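Local structure of putative beta-glucosidase (Bifidobacterium adolescentis, 5WAB) at residues A[497-507]-A[522-531]; A[532-543]-A[648-656]. The protein is a family 3 glycoside hydrolase with beta-glucosidase activity and probably also releases terminal arabinopyranosyl units from ginsenoside Rb2. All coordinates share one frame; numbering follows the deposited sequence.

Contact 1 of 2, residues A[497-507]-A[522-531]; sequences TIPMNINDDPS and EGVFVGYRYY
The phenol ring of Tyr531 lies in the bend of segment 497-507, against Thr497, Pro499, Asp504 and Asp505. Thr497 CG2 lies 3.6 Å from Tyr531 CE2, Asp504 CB approaches Tyr531 CE1, and Pro499 CB and Asp505 CA each lie 3.5 Å from Tyr531 OH. With CG anti to the carbonyl carbon (chi1 -67°), Tyr531 leaves the short helix 528-531 and brings its hydroxyl end into the bend. Tyr530, one residue earlier in the helix, turns a face instead: Pro506 CB sits 4.0 Å from the ring centroid and 14° off the normal, a CH-pi contact, while Pro506 CG also reaches Phe525 O at 3.3 Å. Farther on, Ser507 CA meets Glu522 OE1, while OE2 is salt-bridged to Arg114. No direct hydrogen bond joins the segments. Polar contact runs through one water, which donates to Asp505 OD1 and accepts from the backbone N of Gly527, the N-cap residue of the helix. Asp505 OD1 also takes Ser507 N in an Asx turn, and Ser507 OG at 2.7 Å from above the carboxylate plane. Cohesion here is thus mainly aromatic and proline packing, with the water-bridged carboxylate tying the loop to the helix start.

Contact 2 of 2, residues A[532-543]-A[648-656]; sequences DTYDKAVDYPFG and VGTSSRDIA
Ser651 opens the contact by laying its CA-H against Gly543 O, with 3.5 Å between Ser651 CA and that oxygen, while its OG touches Pro541 CG. The same OG accepts from Arg653 N, an ST turn inside the type I turn 651-654. Ser652 follows with a double hold on one carbonyl: its N donates to Phe542 O at 3.2 Å, nearly in line with the C=O bond, and its OG donates at 2.7 Å on a lone pair. A chi1 of 62° places OG between the backbone N and carbonyl carbon, where it also accepts from a water that donates to Asp532 OD1 as well. Arg653 then reaches out, extended from CG to NE. Its NE and NH2 grip Asp532 OD1 side-on, both at 3.2 Å, with carboxylate and guanidinium planes 62° apart; end-on, NH2 and NH1 share Lys536 O, the NH2 bond being 2.8 Å. Val538 CG2 rests 3.7 Å over the centre of one guanidinium face, and Pro541 CB meets Arg653 CD. Both carboxylate oxygens are held, OD2 by His600. In-plane bonds and the methyl should restrict guanidinium rotation, consistent with a polar clamp between the fibronectin type III-like and family 3 C-terminal domains.

Contact 1 is buried and lies within the family 3 C-terminal domain, whereas contact 2 is only partly buried and forms a seam between that domain and the fibronectin type III-like domain. They follow one another directly: helix 528-531 of contact 1 runs into the 532-543 loop of contact 2, and the backbones of Ile498 and Tyr540 are probably hydrogen-bonded. Tyr531 serves both neighbourhoods, since Val538 and Arg653 also touch its side chain, and the ring of Tyr528 stacks on that of Phe542. The chemistry changes with place: contact 1 relies on rings, prolines and a water, contact 2 on a salt bridge and direct hydrogen bonds to backbone carbonyls.

Contact 1 of 2, residues A[497-507]-A[522-531]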
loop_
_atom_site.group_PDB
_atom_site.type_symbol
_atom_site.label_atom_id
_atom_site.label_comp_id
_atom_site.label_asym_id
_atom_site.label_seq_id
_atom_site.Cartn_x
_atom_site.Cartn_y
_atom_site.Cartn_z
ATOM N N THR A 497 -8.357 -8.387 -1.065
ATOM C CA THR A 497 -9.443 -9.346 -1.211
ATOM C C THR A 497 -10.545 -9.049 -0.202
ATOM O O THR A 497 -10.270 -8.779 0.970
ATOM C CB THR A 497 -8.933 -10.772 -1.006
ATOM O OG1 THR A 497 -8.002 -11.105 -2.042
ATOM C CG2 THR A 497 -10.094 -11.771 -1.012
ATOM N N ILE A 498 -11.796 -9.106 -0.654
ATOM C CA ILE A 498 -12.934 -9.033 0.263
ATOM C C ILE A 498 -13.467 -10.442 0.495
ATOM O O ILE A 498 -14.155 -10.995 -0.376
ATOM C CB ILE A 498 -14.043 -8.122 -0.272
ATOM C CG1 ILE A 498 -13.505 -6.724 -0.549
ATOM C CG2 ILE A 498 -15.178 -8.056 0.736
ATOM C CD1 ILE A 498 -14.579 -5.750 -1.008
ATOM N N PRO A 499 -13.206 -11.051 1.646
ATOM C CA PRO A 499 -13.595 -12.448 1.852
ATOM C C PRO A 499 -15.047 -12.565 2.297
ATOM O O PRO A 499 -15.695 -11.590 2.676
ATOM C CB PRO A 499 -12.641 -12.909 2.954
ATOM C CG PRO A 499 -12.416 -11.665 3.762
ATOM C CD PRO A 499 -12.442 -10.513 2.786
ATOM N N MET A 500 -15.555 -13.800 2.237
ATOM C CA MET A 500 -16.888 -14.063 2.768
ATOM C C MET A 500 -16.903 -14.005 4.291
ATOM O O MET A 500 -17.949 -13.737 4.890
ATOM C CB MET A 500 -17.402 -15.415 2.278
ATOM C CG MET A 500 -17.749 -15.462 0.789
ATOM S SD MET A 500 -18.965 -14.221 0.300
ATOM C CE MET A 500 -20.430 -14.800 1.150
ATOM N N ASN A 501 -15.760 -14.254 4.928
ATOM C CA ASN A 501 -15.649 -14.355 6.376
ATOM C C ASN A 501 -14.171 -14.306 6.738
ATOM O O ASN A 501 -13.344 -14.897 6.037
ATOM C CB ASN A 501 -16.293 -15.652 6.893
ATOM C CG ASN A 501 -16.457 -15.669 8.403
ATOM O OD1 ASN A 501 -15.512 -15.411 9.148
ATOM N ND2 ASN A 501 -17.671 -15.956 8.859
ATOM N N ILE A 502 -13.840 -13.594 7.820
ATOM C CA ILE A 502 -12.439 -13.493 8.238
ATOM C C ILE A 502 -11.867 -14.863 8.576
ATOM O O ILE A 502 -10.654 -15.081 8.476
ATOM C CB ILE A 502 -12.293 -12.521 9.427
ATOM C CG1 ILE A 502 -10.815 -12.252 9.736
ATOM C CG2 ILE A 502 -12.997 -13.070 10.663
ATOM C CD1 ILE A 502 -10.027 -11.671 8.580
ATOM N N ASN A 503 -12.721 -15.811 8.965
ATOM C CA ASN A 503 -12.243 -17.152 9.281
ATOM C C ASN A 503 -11.857 -17.949 8.044
ATOM O O ASN A 503 -11.418 -19.095 8.183
ATOM C CB ASN A 503 -13.299 -17.910 10.084
ATOM C CG ASN A 503 -13.447 -17.376 11.487
ATOM O OD1 ASN A 503 -12.598 -16.624 11.964
ATOM N ND2 ASN A 503 -14.520 -17.759 12.160
ATOM N N ASP A 504 -12.026 -17.391 6.848
ATOM C CA ASP A 504 -11.490 -18.020 5.649
ATOM C C ASP A 504 -10.023 -17.683 5.432
ATOM O O ASP A 504 -9.327 -18.427 4.734
ATOM C CB ASP A 504 -12.307 -17.607 4.423
ATOM C CG ASP A 504 -13.766 -18.019 4.526
ATOM O OD1 ASP A 504 -14.065 -19.006 5.233
ATOM O OD2 ASP A 504 -14.614 -17.348 3.902
ATOM N N ASP A 505 -9.551 -16.582 6.013
ATOM C CA ASP A 505 -8.169 -16.146 5.830
ATOM C C ASP A 505 -7.211 -17.153 6.453
ATOM O O ASP A 505 -7.359 -17.493 7.633
ATOM C CB ASP A 505 -7.956 -14.769 6.462
ATOM C CG ASP A 505 -6.675 -14.097 5.995
ATOM O OD1 ASP A 505 -5.594 -14.716 6.097
ATOM O OD2 ASP A 505 -6.754 -12.933 5.540
ATOM N N PRO A 506 -6.210 -17.634 5.709
ATOM C CA PRO A 506 -5.315 -18.664 6.255
ATOM C C PRO A 506 -4.426 -18.162 7.379
ATOM O O PRO A 506 -3.768 -18.984 8.032
ATOM C CB PRO A 506 -4.482 -19.079 5.038
ATOM C CG PRO A 506 -4.481 -17.873 4.173
ATOM C CD PRO A 506 -5.837 -17.247 4.340
ATOM N N SER A 507 -4.391 -16.851 7.627
ATOM C CA SER A 507 -3.620 -16.271 8.717
ATOM C C SER A 507 -4.405 -16.170 10.020
ATOM O O SER A 507 -3.798 -15.964 11.080
ATOM C CB SER A 507 -3.148 -14.870 8.339
ATOM O OG SER A 507 -4.255 -13.981 8.280
ATOM N N GLU A 522 0.986 -19.598 7.396
ATOM C CA GLU A 522 0.437 -19.682 6.048
ATOM C C GLU A 522 1.511 -19.582 4.971
ATOM O O GLU A 522 1.229 -19.907 3.811
ATOM C CB GLU A 522 -0.616 -18.590 5.847
ATOM C CG GLU A 522 -0.053 -17.178 5.765
ATOM C CD GLU A 522 0.242 -16.582 7.125
ATOM O OE1 GLU A 522 -0.147 -17.191 8.147
ATOM O OE2 GLU A 522 0.866 -15.502 7.173
ATOM N N GLY A 523 2.721 -19.151 5.328
ATOM C CA GLY A 523 3.819 -19.109 4.369
ATOM C C GLY A 523 3.571 -18.086 3.284
ATOM O O GLY A 523 3.166 -16.951 3.558
ATOM N N VAL A 524 3.783 -18.480 2.028
ATOM C CA VAL A 524 3.559 -17.533 0.937
ATOM C C VAL A 524 2.094 -17.423 0.556
ATOM O O VAL A 524 1.747 -16.569 -0.269
ATOM C CB VAL A 524 4.383 -17.877 -0.319
ATOM C CG1 VAL A 524 5.886 -17.791 -0.015
ATOM C CG2 VAL A 524 4.005 -19.249 -0.863
ATOM N N PHE A 525 1.217 -18.238 1.152
ATOM C CA PHE A 525 -0.198 -18.264 0.770
ATOM C C PHE A 525 -0.958 -17.215 1.576
ATOM O O PHE A 525 -1.676 -17.503 2.534
ATOM C CB PHE A 525 -0.773 -19.665 0.940
ATOM C CG PHE A 525 -0.159 -20.677 0.012
ATOM C CD1 PHE A 525 -0.618 -20.808 -1.292
ATOM C CD2 PHE A 525 0.903 -21.468 0.425
ATOM C CE1 PHE A 525 -0.046 -21.729 -2.156
ATOM C CE2 PHE A 525 1.478 -22.393 -0.435
ATOM C CZ PHE A 525 1.004 -22.524 -1.724
ATOM N N VAL A 526 -0.805 -15.968 1.144
ATOM C CA VAL A 526 -1.414 -14.808 1.780
ATOM C C VAL A 526 -2.458 -14.240 0.833
ATOM O O VAL A 526 -2.186 -14.059 -0.362
ATOM C CB VAL A 526 -0.353 -13.751 2.129
ATOM C CG1 VAL A 526 -1.007 -12.506 2.701
ATOM C CG2 VAL A 526 0.657 -14.332 3.109
ATOM N N GLY A 527 -3.648 -13.967 1.361
ATOM C CA GLY A 527 -4.676 -13.339 0.548
ATOM C C GLY A 527 -5.105 -14.227 -0.601
ATOM O O GLY A 527 -5.276 -15.443 -0.451
ATOM N N TYR A 528 -5.239 -13.620 -1.785
ATOM C CA TYR A 528 -5.719 -14.368 -2.944
ATOM C C TYR A 528 -4.774 -15.494 -3.335
ATOM O O TYR A 528 -5.206 -16.448 -3.990
ATOM C CB TYR A 528 -5.923 -13.436 -4.142
ATOM C CG TYR A 528 -4.639 -13.039 -4.820
ATOM C CD1 TYR A 528 -3.854 -12.013 -4.312
ATOM C CD2 TYR A 528 -4.206 -13.688 -5.971
ATOM C CE1 TYR A 528 -2.672 -11.645 -4.927
ATOM C CE2 TYR A 528 -3.022 -13.326 -6.595
ATOM C CZ TYR A 528 -2.259 -12.306 -6.064
ATOM O OH TYR A 528 -1.081 -11.935 -6.672
ATOM N N ARG A 529 -3.504 -15.416 -2.932
ATOM C CA ARG A 529 -2.592 -16.523 -3.185
ATOM C C ARG A 529 -3.113 -17.816 -2.576
ATOM O O ARG A 529 -2.911 -18.895 -3.142
ATOM C CB ARG A 529 -1.209 -16.193 -2.628
ATOM C CG ARG A 529 -0.431 -15.222 -3.471
ATOM C CD ARG A 529 0.829 -14.743 -2.756
ATOM N NE ARG A 529 1.778 -14.148 -3.689
ATOM C CZ ARG A 529 1.680 -12.912 -4.168
ATOM N NH1 ARG A 529 0.673 -12.130 -3.808
ATOM N NH2 ARG A 529 2.591 -12.460 -5.015
ATOM N N TYR A 530 -3.795 -17.727 -1.435
ATOM C CA TYR A 530 -4.418 -18.904 -0.845
ATOM C C TYR A 530 -5.778 -19.183 -1.479
ATOM O O TYR A 530 -6.097 -20.333 -1.807
ATOM C CB TYR A 530 -4.569 -18.721 0.667
ATOM C CG TYR A 530 -5.420 -19.788 1.308
ATOM C CD1 TYR A 530 -4.888 -21.031 1.614
ATOM C CD2 TYR A 530 -6.766 -19.569 1.575
ATOM C CE1 TYR A 530 -5.662 -22.019 2.190
ATOM C CE2 TYR A 530 -7.551 -20.557 2.144
ATOM C CZ TYR A 530 -6.993 -21.775 2.449
ATOM O OH TYR A 530 -7.765 -22.757 3.019
ATOM N N TYR A 531 -6.602 -18.141 -1.638
ATOM C CA TYR A 531 -7.966 -18.333 -2.120
ATOM C C TYR A 531 -7.980 -18.944 -3.514
ATOM O O TYR A 531 -8.740 -19.882 -3.782
ATOM C CB TYR A 531 -8.710 -16.997 -2.124
ATOM C CG TYR A 531 -8.980 -16.410 -0.754
ATOM C CD1 TYR A 531 -9.645 -17.137 0.232
ATOM C CD2 TYR A 531 -8.540 -15.130 -0.437
ATOM C CE1 TYR A 531 -9.881 -16.589 1.487
ATOM C CE2 TYR A 531 -8.764 -14.582 0.805
ATOM C CZ TYR A 531 -9.433 -15.308 1.762
ATOM O OH TYR A 531 -9.639 -14.733 2.993
HETATM O O HOH W 1 -3.654 -14.324 4.178
#

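Contact 2 of 2, residues A[532-543]-A[648-656]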
loop_
_atom_site.group_PDB
_atom_site.type_symbol
_atom_site.label_atom_id
_atom_site.label_comp_id
_atom_site.label_asym_id
_atom_site.label_seq_id
_atom_site.Cartn_x
_atom_site.Cartn_y
_atom_site.Cartn_z
ATOM N N ASP A 532 -7.134 -18.442 -4.411
ATOM C CA ASP A 532 -7.145 -18.911 -5.790
ATOM C C ASP A 532 -6.501 -20.281 -5.945
ATOM O O ASP A 532 -6.711 -20.939 -6.967
ATOM C CB ASP A 532 -6.450 -17.888 -6.692
ATOM C CG ASP A 532 -7.127 -16.517 -6.652
ATOM O OD1 ASP A 532 -8.207 -16.385 -6.030
ATOM O OD2 ASP A 532 -6.570 -15.566 -7.237
ATOM N N THR A 533 -5.722 -20.723 -4.966
ATOM C CA THR A 533 -5.069 -22.022 -5.043
ATOM C C THR A 533 -5.940 -23.152 -4.518
ATOM O O THR A 533 -5.883 -24.268 -5.051
ATOM C CB THR A 533 -3.753 -21.982 -4.266
ATOM O OG1 THR A 533 -2.975 -20.873 -4.730
ATOM C CG2 THR A 533 -2.971 -23.276 -4.451
ATOM N N TYR A 534 -6.753 -22.889 -3.491
ATOM C CA TYR A 534 -7.571 -23.917 -2.861
ATOM C C TYR A 534 -9.054 -23.756 -3.182
ATOM O O TYR A 534 -9.901 -24.307 -2.472
ATOM C CB TYR A 534 -7.332 -23.910 -1.352
ATOM C CG TYR A 534 -5.924 -24.320 -1.011
ATOM C CD1 TYR A 534 -4.902 -23.384 -0.985
ATOM C CD2 TYR A 534 -5.604 -25.648 -0.760
ATOM C CE1 TYR A 534 -3.605 -23.753 -0.699
ATOM C CE2 TYR A 534 -4.308 -26.025 -0.469
ATOM C CZ TYR A 534 -3.312 -25.074 -0.442
ATOM O OH TYR A 534 -2.017 -25.439 -0.153
ATOM N N ASP A 535 -9.376 -23.024 -4.251
ATOM C CA ASP A 535 -10.730 -22.948 -4.802
ATOM C C ASP A 535 -11.743 -22.504 -3.744
ATOM O O ASP A 535 -12.774 -23.144 -3.525
ATOM C CB ASP A 535 -11.140 -24.284 -5.423
ATOM C CG ASP A 535 -12.340 -24.149 -6.326
ATOM O OD1 ASP A 535 -12.569 -23.017 -6.806
ATOM O OD2 ASP A 535 -13.060 -25.152 -6.538
ATOM N N LYS A 536 -11.433 -21.401 -3.075
ATOM C CA LYS A 536 -12.274 -20.867 -2.017
ATOM C C LYS A 536 -13.076 -19.686 -2.542
ATOM O O LYS A 536 -12.562 -18.861 -3.302
ATOM C CB LYS A 536 -11.426 -20.425 -0.823
ATOM C CG LYS A 536 -10.535 -21.511 -0.237
ATOM C CD LYS A 536 -11.340 -22.659 0.346
ATOM C CE LYS A 536 -10.434 -23.724 0.964
ATOM N NZ LYS A 536 -11.215 -24.900 1.464
ATOM N N ALA A 537 -14.338 -19.611 -2.139
ATOM C CA ALA A 537 -15.157 -18.469 -2.508
ATOM C C ALA A 537 -14.721 -17.226 -1.744
ATOM O O ALA A 537 -14.262 -17.294 -0.601
ATOM C CB ALA A 537 -16.633 -18.752 -2.241
ATOM N N VAL A 538 -14.841 -16.080 -2.410
ATOM C CA VAL A 538 -14.637 -14.777 -1.800
ATOM C C VAL A 538 -15.804 -13.895 -2.208
ATOM O O VAL A 538 -16.542 -14.195 -3.149
ATOM C CB VAL A 538 -13.300 -14.129 -2.214
ATOM C CG1 VAL A 538 -12.132 -14.944 -1.685
ATOM C CG2 VAL A 538 -13.231 -14.008 -3.732
ATOM N N ASP A 539 -15.976 -12.796 -1.478
ATOM C CA ASP A 539 -17.038 -11.862 -1.830
ATOM C C ASP A 539 -16.669 -11.083 -3.087
ATOM O O ASP A 539 -17.417 -11.080 -4.070
ATOM C CB ASP A 539 -17.322 -10.920 -0.660
ATOM C CG ASP A 539 -18.716 -10.335 -0.711
ATOM O OD1 ASP A 539 -19.519 -10.767 -1.566
ATOM O OD2 ASP A 539 -19.010 -9.438 0.104
ATOM N N TYR A 540 -15.505 -10.429 -3.081
ATOM C CA TYR A 540 -15.013 -9.735 -4.260
ATOM C C TYR A 540 -13.515 -10.001 -4.384
ATOM O O TYR A 540 -12.766 -9.808 -3.405
ATOM C CB TYR A 540 -15.313 -8.236 -4.183
ATOM C CG TYR A 540 -16.797 -7.945 -4.080
ATOM C CD1 TYR A 540 -17.582 -7.805 -5.218
ATOM C CD2 TYR A 540 -17.419 -7.839 -2.838
ATOM C CE1 TYR A 540 -18.948 -7.555 -5.124
ATOM C CE2 TYR A 540 -18.778 -7.588 -2.734
ATOM C CZ TYR A 540 -19.538 -7.447 -3.879
ATOM O OH TYR A 540 -20.890 -7.197 -3.777
ATOM N N PRO A 541 -13.050 -10.457 -5.544
ATOM C CA PRO A 541 -11.660 -10.901 -5.666
ATOM C C PRO A 541 -10.687 -9.746 -5.854
ATOM O O PRO A 541 -11.047 -8.629 -6.229
ATOM C CB PRO A 541 -11.686 -11.789 -6.913
ATOM C CG PRO A 541 -12.759 -11.180 -7.757
ATOM C CD PRO A 541 -13.806 -10.660 -6.794
ATOM N N PHE A 542 -9.425 -10.054 -5.579
ATOM C CA PHE A 542 -8.338 -9.118 -5.815
ATOM C C PHE A 542 -8.341 -8.659 -7.270
ATOM O O PHE A 542 -8.486 -9.471 -8.189
ATOM C CB PHE A 542 -7.014 -9.794 -5.453
ATOM C CG PHE A 542 -5.800 -8.984 -5.784
ATOM C CD1 PHE A 542 -5.348 -8.005 -4.917
ATOM C CD2 PHE A 542 -5.098 -9.220 -6.956
ATOM C CE1 PHE A 542 -4.224 -7.263 -5.220
ATOM C CE2 PHE A 542 -3.980 -8.485 -7.264
ATOM C CZ PHE A 542 -3.538 -7.505 -6.395
ATOM N N GLY A 543 -8.194 -7.351 -7.475
ATOM C CA GLY A 543 -8.194 -6.786 -8.810
ATOM C C GLY A 543 -9.557 -6.597 -9.445
ATOM O O GLY A 543 -9.625 -6.319 -10.647
ATOM N N VAL A 648 -4.114 -13.146 -18.926
ATOM C CA VAL A 648 -4.395 -11.739 -19.183
ATOM C C VAL A 648 -5.869 -11.501 -18.899
ATOM O O VAL A 648 -6.729 -12.248 -19.380
ATOM C CB VAL A 648 -4.039 -11.339 -20.627
ATOM C CG1 VAL A 648 -4.292 -9.857 -20.845
ATOM C CG2 VAL A 648 -2.595 -11.693 -20.934
ATOM N N GLY A 649 -6.159 -10.481 -18.109
ATOM C CA GLY A 649 -7.533 -10.202 -17.761
ATOM C C GLY A 649 -7.685 -8.870 -17.069
ATOM O O GLY A 649 -6.799 -8.014 -17.119
ATOM N N THR A 650 -8.842 -8.697 -16.434
ATOM C CA THR A 650 -9.158 -7.465 -15.724
ATOM C C THR A 650 -9.396 -7.711 -14.241
ATOM O O THR A 650 -9.847 -6.803 -13.532
ATOM C CB THR A 650 -10.371 -6.788 -16.363
ATOM O OG1 THR A 650 -11.464 -7.708 -16.403
ATOM C CG2 THR A 650 -10.032 -6.369 -17.782
ATOM N N SER A 651 -9.070 -8.906 -13.757
ATOM C CA SER A 651 -9.303 -9.347 -12.390
ATOM C C SER A 651 -8.578 -10.672 -12.202
ATOM O O SER A 651 -8.328 -11.396 -13.168
ATOM C CB SER A 651 -10.800 -9.492 -12.103
ATOM O OG SER A 651 -11.047 -10.078 -10.842
ATOM N N SER A 652 -8.288 -11.002 -10.940
ATOM C CA SER A 652 -7.707 -12.304 -10.626
ATOM C C SER A 652 -8.659 -13.455 -10.921
ATOM O O SER A 652 -8.217 -14.607 -10.984
ATOM C CB SER A 652 -7.273 -12.348 -9.160
ATOM O OG SER A 652 -8.388 -12.186 -8.299
ATOM N N ARG A 653 -9.951 -13.173 -11.095
ATOM C CA ARG A 653 -10.939 -14.181 -11.466
ATOM C C ARG A 653 -11.738 -13.736 -12.690
ATOM O O ARG A 653 -12.883 -14.153 -12.878
ATOM C CB ARG A 653 -11.861 -14.493 -10.288
ATOM C CG ARG A 653 -11.107 -14.965 -9.050
ATOM C CD ARG A 653 -12.029 -15.487 -7.982
ATOM N NE ARG A 653 -11.283 -15.948 -6.818
ATOM C CZ ARG A 653 -11.797 -16.696 -5.846
ATOM N NH1 ARG A 653 -13.065 -17.080 -5.894
ATOM N NH2 ARG A 653 -11.037 -17.071 -4.828
ATOM N N ASP A 654 -11.144 -12.868 -13.522
ATOM C CA ASP A 654 -11.702 -12.420 -14.803
ATOM C C ASP A 654 -10.560 -12.471 -15.813
ATOM O O ASP A 654 -9.975 -11.448 -16.167
ATOM C CB ASP A 654 -12.299 -11.014 -14.725
ATOM C CG ASP A 654 -13.645 -10.984 -14.036
ATOM O OD1 ASP A 654 -14.622 -11.478 -14.637
ATOM O OD2 ASP A 654 -13.728 -10.469 -12.899
ATOM N N ILE A 655 -10.248 -13.669 -16.282
ATOM C CA ILE A 655 -9.168 -13.864 -17.238
ATOM C C ILE A 655 -9.761 -13.866 -18.637
ATOM O O ILE A 655 -10.717 -14.599 -18.920
ATOM C CB ILE A 655 -8.408 -15.169 -16.955
ATOM C CG1 ILE A 655 -7.861 -15.165 -15.523
ATOM C CG2 ILE A 655 -7.298 -15.363 -17.977
ATOM C CD1 ILE A 655 -6.993 -13.966 -15.205
ATOM N N ALA A 656 -9.212 -13.026 -19.509
ATOM C CA ALA A 656 -9.726 -12.923 -20.865
ATOM C C ALA A 656 -9.048 -13.902 -21.806
ATOM O O ALA A 656 -9.705 -14.473 -22.682
ATOM C CB ALA A 656 -9.561 -11.493 -21.387
HETATM O O HOH W 2 -8.889 -13.692 -5.975
#